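Local atomic coordinates of TSSL1 (Pseudomonas aeruginosa, PDB entry 4B62), a protein that probably anchors the type VI secretion system to the cell wall, this chain being its OmpA-like peptidoglycan-binding module. Residues R43-V55 against Y93-V107. Numbering follows the deposited sequence.
Sequences RGDELFASASASV and YPSNWKLSQARAQEV. With PO4 (phosphate ion), chain C.
The backbone oxygen of S52 is gripped side-on by the guanidinium of R103, a clear case of an arginine on a helix holding a neighbouring loop by its main chain. R103 NE approaches S52 O at 2.8 Å with an N-H...O angle of 158°, and R103 NH2 joins it at 3.1 Å; the oxygen lies almost exactly in the guanidinium plane. R103 reaches the loop because its chain runs extended from CG to NE, with CG beside the backbone N (chi1 -78°). Along that path CG sits over the centre of the F48 ring, 3.7 Å from its centroid, a CH-pi contact. Farther out, F48 CD2 lies over one face of the guanidinium, toward that group's rim, the two planes only 15° apart, while L99 CD2 lies over the opposite face. Sandwiched between ring and methyl and bonded in its plane to S52 O, the guanidinium has its rotation fixed. A water extends the grip from R103 NH1.

In this OmpA-like domain the contact ties the loop between strand 37-43 and helix 60-72 to helix 96-115. A53 presses CB against A102 CB at 3.6 Å and against the Y93 ring.

A phosphate, probably from the crystallisation liquor, bridges the two segments at this point: A53 N donates to its O4 at 2.8 Å, and the Y93 hydroxyl lies doubtfully close to the same oxygen, near the ring plane. S52 OG, which accepts from S54 N in an ST turn, is likewise doubtfully close to phosphate O1. Farther along the helix, a water accepts from V55 N and donates to E106 OE2 at 2.6 Å.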
loop_
_atom_site.group_PDB
_atom_site.type_symbol
_atom_site.label_atom_id
_atom_site.label_comp_id
_atom_site.label_asym_id
_atom_site.label_seq_id
_atom_site.Cartn_x
_atom_site.Cartn_y
_atom_site.Cartn_z
ATOM N N ARG A 43 -2.843 -3.820 -4.499
ATOM C CA ARG A 43 -1.957 -4.154 -5.605
ATOM C C ARG A 43 -1.361 -2.858 -6.176
ATOM O O ARG A 43 -2.057 -1.830 -6.290
ATOM C CB ARG A 43 -2.710 -4.884 -6.726
ATOM C CG ARG A 43 -3.167 -6.328 -6.493
ATOM C CD ARG A 43 -3.806 -6.811 -7.801
ATOM N NE ARG A 43 -4.199 -8.221 -7.910
ATOM C CZ ARG A 43 -5.377 -8.728 -7.536
ATOM N NH1 ARG A 43 -6.297 -7.961 -6.961
ATOM N NH2 ARG A 43 -5.628 -10.026 -7.717
ATOM N N GLY A 44 -0.092 -2.915 -6.566
ATOM C CA GLY A 44 0.550 -1.758 -7.196
ATOM C C GLY A 44 -0.219 -1.250 -8.405
ATOM O O GLY A 44 -0.241 -0.050 -8.658
ATOM N N ASP A 45 -0.852 -2.166 -9.145
ATOM C CA ASP A 45 -1.597 -1.792 -10.348
ATOM C C ASP A 45 -2.763 -0.847 -10.049
ATOM O O ASP A 45 -3.246 -0.174 -10.953
ATOM C CB ASP A 45 -2.169 -3.019 -11.079
ATOM C CG ASP A 45 -1.130 -4.093 -11.368
ATOM O OD1 ASP A 45 0.008 -3.774 -11.771
ATOM O OD2 ASP A 45 -1.475 -5.282 -11.199
ATOM N N GLU A 46 -3.243 -0.818 -8.807
ATOM C CA GLU A 46 -4.341 0.073 -8.420
ATOM C C GLU A 46 -3.897 1.507 -8.153
ATOM O O GLU A 46 -4.759 2.367 -7.988
ATOM C CB GLU A 46 -5.079 -0.459 -7.185
ATOM C CG GLU A 46 -5.676 -1.848 -7.356
ATOM C CD GLU A 46 -6.746 -1.944 -8.422
ATOM O OE1 GLU A 46 -7.295 -0.898 -8.831
ATOM O OE2 GLU A 46 -7.028 -3.086 -8.837
ATOM N N LEU A 47 -2.579 1.743 -8.092
ATOM C CA LEU A 47 -2.015 3.038 -7.696
ATOM C C LEU A 47 -1.037 3.636 -8.685
ATOM O O LEU A 47 -1.054 4.846 -8.900
ATOM C CB LEU A 47 -1.312 2.891 -6.348
ATOM C CG LEU A 47 -2.253 2.618 -5.173
ATOM C CD1 LEU A 47 -1.414 2.238 -3.962
ATOM C CD2 LEU A 47 -3.177 3.788 -4.850
ATOM N N PHE A 48 -0.166 2.794 -9.244
ATOM C CA PHE A 48 1.021 3.238 -9.961
ATOM C C PHE A 48 1.007 2.713 -11.391
ATOM O O PHE A 48 0.577 1.586 -11.640
ATOM C CB PHE A 48 2.302 2.666 -9.320
ATOM C CG PHE A 48 2.393 2.809 -7.816
ATOM C CD1 PHE A 48 2.672 4.022 -7.225
ATOM C CD2 PHE A 48 2.196 1.699 -6.992
ATOM C CE1 PHE A 48 2.747 4.136 -5.855
ATOM C CE2 PHE A 48 2.272 1.820 -5.625
ATOM C CZ PHE A 48 2.549 3.040 -5.064
ATOM N N ALA A 49 1.552 3.495 -12.320
ATOM C CA ALA A 49 1.871 2.950 -13.638
ATOM C C ALA A 49 2.984 1.912 -13.479
ATOM O O ALA A 49 3.728 1.898 -12.473
ATOM C CB ALA A 49 2.299 4.048 -14.598
ATOM N N SER A 50 3.074 1.023 -14.455
ATOM C CA SER A 50 4.116 0.017 -14.485
ATOM C C SER A 50 5.483 0.662 -14.258
ATOM O O SER A 50 5.806 1.690 -14.851
ATOM C CB SER A 50 4.086 -0.721 -15.824
ATOM O OG SER A 50 5.021 -1.773 -15.835
ATOM N N ALA A 51 6.260 0.081 -13.346
ATOM C CA ALA A 51 7.645 0.501 -13.106
ATOM C C ALA A 51 7.800 1.924 -12.540
ATOM O O ALA A 51 8.896 2.468 -12.542
ATOM C CB ALA A 51 8.489 0.321 -14.381
ATOM N N SER A 52 6.712 2.495 -12.015
ATOM C CA SER A 52 6.701 3.855 -11.462
ATOM C C SER A 52 6.295 3.816 -9.977
ATOM O O SER A 52 5.613 2.885 -9.554
ATOM C CB SER A 52 5.716 4.707 -12.260
ATOM O OG SER A 52 5.436 5.956 -11.668
ATOM N N ALA A 53 6.694 4.842 -9.226
ATOM C CA ALA A 53 6.298 5.013 -7.830
ATOM C C ALA A 53 5.437 6.252 -7.593
ATOM O O ALA A 53 5.160 6.603 -6.470
ATOM C CB ALA A 53 7.513 5.001 -6.909
ATOM N N SER A 54 4.989 6.881 -8.672
ATOM C CA SER A 54 4.048 7.988 -8.573
ATOM C C SER A 54 2.620 7.454 -8.598
ATOM O O SER A 54 2.279 6.617 -9.425
ATOM C CB SER A 54 4.241 8.978 -9.722
ATOM O OG SER A 54 5.498 9.626 -9.639
ATOM N N VAL A 55 1.792 7.928 -7.679
ATOM C CA VAL A 55 0.390 7.540 -7.670
ATOM C C VAL A 55 -0.299 8.333 -8.771
ATOM O O VAL A 55 -0.322 9.555 -8.745
ATOM C CB VAL A 55 -0.315 7.741 -6.320
ATOM C CG1 VAL A 55 -1.775 7.307 -6.387
ATOM C CG2 VAL A 55 0.413 6.977 -5.225
ATOM N N TYR A 93 14.542 3.812 -10.839
ATOM C CA TYR A 93 14.377 2.634 -9.971
ATOM C C TYR A 93 15.187 1.485 -10.537
ATOM O O TYR A 93 14.671 0.658 -11.290
ATOM C CB TYR A 93 12.907 2.252 -9.810
ATOM C CG TYR A 93 12.052 3.442 -9.481
ATOM C CD1 TYR A 93 12.127 4.059 -8.243
ATOM C CD2 TYR A 93 11.192 3.981 -10.430
ATOM C CE1 TYR A 93 11.353 5.173 -7.950
ATOM C CE2 TYR A 93 10.419 5.091 -10.148
ATOM C CZ TYR A 93 10.500 5.686 -8.909
ATOM O OH TYR A 93 9.723 6.802 -8.635
ATOM N N PRO A 94 16.482 1.428 -10.179
ATOM C CA PRO A 94 17.362 0.441 -10.806
ATOM C C PRO A 94 17.189 -1.009 -10.343
ATOM O O PRO A 94 17.845 -1.903 -10.879
ATOM C CB PRO A 94 18.762 0.948 -10.459
ATOM C CG PRO A 94 18.580 1.822 -9.267
ATOM C CD PRO A 94 17.228 2.443 -9.416
ATOM N N SER A 95 16.318 -1.231 -9.360
ATOM C CA SER A 95 16.027 -2.558 -8.850
ATOM C C SER A 95 14.576 -2.627 -8.397
ATOM O O SER A 95 13.910 -1.592 -8.141
ATOM C CB SER A 95 16.924 -2.899 -7.656
ATOM O OG SER A 95 16.652 -2.054 -6.546
ATOM N N ASN A 96 14.091 -3.859 -8.269
ATOM C CA ASN A 96 12.804 -4.080 -7.644
ATOM C C ASN A 96 12.817 -3.621 -6.184
ATOM O O ASN A 96 11.811 -3.132 -5.686
ATOM C CB ASN A 96 12.385 -5.554 -7.749
ATOM C CG ASN A 96 11.275 -5.793 -8.769
ATOM O OD1 ASN A 96 10.563 -4.872 -9.174
ATOM N ND2 ASN A 96 11.099 -7.053 -9.160
ATOM N N TRP A 97 13.951 -3.769 -5.494
ATOM C CA TRP A 97 14.052 -3.261 -4.136
ATOM C C TRP A 97 13.768 -1.762 -4.092
ATOM O O TRP A 97 12.924 -1.302 -3.319
ATOM C CB TRP A 97 15.415 -3.562 -3.480
ATOM C CG TRP A 97 15.446 -2.922 -2.172
ATOM C CD1 TRP A 97 14.867 -3.388 -1.016
ATOM C CD2 TRP A 97 15.959 -1.625 -1.865
ATOM N NE1 TRP A 97 15.002 -2.467 -0.022
ATOM C CE2 TRP A 97 15.694 -1.388 -0.502
ATOM C CE3 TRP A 97 16.671 -0.660 -2.594
ATOM C CZ2 TRP A 97 16.077 -0.209 0.141
ATOM C CZ3 TRP A 97 17.056 0.511 -1.943
ATOM C CH2 TRP A 97 16.753 0.722 -0.593
ATOM N N LYS A 98 14.434 -1.009 -4.962
ATOM C CA LYS A 98 14.272 0.430 -4.922
ATOM C C LYS A 98 12.854 0.830 -5.286
ATOM O O LYS A 98 12.279 1.721 -4.656
ATOM C CB LYS A 98 15.282 1.133 -5.817
ATOM C CG LYS A 98 15.266 2.647 -5.631
ATOM C CD LYS A 98 15.799 3.059 -4.265
ATOM C CE LYS A 98 15.488 4.502 -3.891
ATOM N NZ LYS A 98 16.266 5.447 -4.725
ATOM N N LEU A 99 12.272 0.165 -6.282
ATOM C CA LEU A 99 10.883 0.453 -6.621
ATOM C C LEU A 99 9.946 0.176 -5.434
ATOM O O LEU A 99 9.036 0.971 -5.149
ATOM C CB LEU A 99 10.449 -0.344 -7.847
ATOM C CG LEU A 99 9.043 -0.039 -8.364
ATOM C CD1 LEU A 99 8.908 1.407 -8.827
ATOM C CD2 LEU A 99 8.679 -1.042 -9.459
ATOM N N SER A 100 10.176 -0.939 -4.731
ATOM C CA SER A 100 9.315 -1.308 -3.612
ATOM C C SER A 100 9.429 -0.272 -2.477
ATOM O O SER A 100 8.434 0.076 -1.842
ATOM C CB SER A 100 9.651 -2.723 -3.125
ATOM O OG SER A 100 10.842 -2.810 -2.349
ATOM N N GLN A 101 10.642 0.218 -2.240
ATOM C CA GLN A 101 10.846 1.241 -1.226
ATOM C C GLN A 101 10.173 2.549 -1.614
ATOM O O GLN A 101 9.510 3.201 -0.798
ATOM C CB GLN A 101 12.346 1.464 -0.966
ATOM C CG GLN A 101 12.639 2.568 0.025
ATOM C CD GLN A 101 14.103 2.773 0.283
ATOM O OE1 GLN A 101 14.776 3.488 -0.454
ATOM N NE2 GLN A 101 14.601 2.171 1.352
ATOM N N ALA A 102 10.357 2.935 -2.870
ATOM C CA ALA A 102 9.830 4.205 -3.351
ATOM C C ALA A 102 8.298 4.209 -3.352
ATOM O O ALA A 102 7.670 5.220 -3.025
ATOM C CB ALA A 102 10.373 4.531 -4.731
ATOM N N ARG A 103 7.706 3.067 -3.704
ATOM C CA ARG A 103 6.262 2.935 -3.686
ATOM C C ARG A 103 5.702 3.066 -2.271
ATOM O O ARG A 103 4.738 3.794 -2.037
ATOM C CB ARG A 103 5.839 1.613 -4.332
ATOM C CG ARG A 103 5.889 1.681 -5.849
ATOM C CD ARG A 103 5.599 0.359 -6.529
ATOM N NE ARG A 103 5.357 0.565 -7.950
ATOM C CZ ARG A 103 4.822 -0.327 -8.771
ATOM N NH1 ARG A 103 4.506 -1.561 -8.374
ATOM N NH2 ARG A 103 4.582 0.046 -10.022
ATOM N N ALA A 104 6.321 2.372 -1.315
ATOM C CA ALA A 104 5.892 2.486 0.070
ATOM C C ALA A 104 6.054 3.919 0.577
ATOM O O ALA A 104 5.186 4.465 1.250
ATOM C CB ALA A 104 6.688 1.525 0.932
ATOM N N GLN A 105 7.195 4.508 0.270
ATOM C CA GLN A 105 7.463 5.849 0.765
ATOM C C GLN A 105 6.498 6.882 0.161
ATOM O O GLN A 105 6.076 7.816 0.848
ATOM C CB GLN A 105 8.897 6.270 0.485
ATOM C CG GLN A 105 9.332 7.523 1.242
ATOM C CD GLN A 105 9.277 7.365 2.761
ATOM O OE1 GLN A 105 9.958 6.515 3.337
ATOM N NE2 GLN A 105 8.452 8.168 3.410
ATOM N N GLU A 106 6.168 6.733 -1.126
ATOM C CA GLU A 106 5.244 7.676 -1.739
ATOM C C GLU A 106 3.856 7.597 -1.084
ATOM O O GLU A 106 3.218 8.625 -0.789
ATOM C CB GLU A 106 5.167 7.462 -3.243
ATOM C CG GLU A 106 4.309 8.493 -3.977
ATOM C CD GLU A 106 4.918 9.892 -4.025
ATOM O OE1 GLU A 106 6.109 10.076 -3.700
ATOM O OE2 GLU A 106 4.193 10.835 -4.404
ATOM N N VAL A 107 3.408 6.374 -0.803
ATOM C CA VAL A 107 2.134 6.195 -0.119
ATOM C C VAL A 107 2.181 6.834 1.276
ATOM O O VAL A 107 1.286 7.579 1.668
ATOM C CB VAL A 107 1.746 4.702 -0.080
ATOM C CG1 VAL A 107 0.539 4.447 0.817
ATOM C CG2 VAL A 107 1.429 4.213 -1.482
HETATM P P PO4 C . 7.872 8.059 -11.462
HETATM O O1 PO4 C . 6.504 8.119 -12.089
HETATM O O2 PO4 C . 8.830 7.481 -12.456
HETATM O O3 PO4 C . 8.346 9.441 -11.102
HETATM O O4 PO4 C . 7.895 7.215 -10.219
HETATM O O HOH W 1 2.313 -3.069 -9.866
HETATM O O HOH W 2 1.819 -0.993 -11.695
HETATM O O HOH W 3 5.443 -2.344 -11.907
HETATM O O HOH W 4 7.397 9.244 -6.672
HETATM O O HOH W 5 2.430 10.387 -6.287
#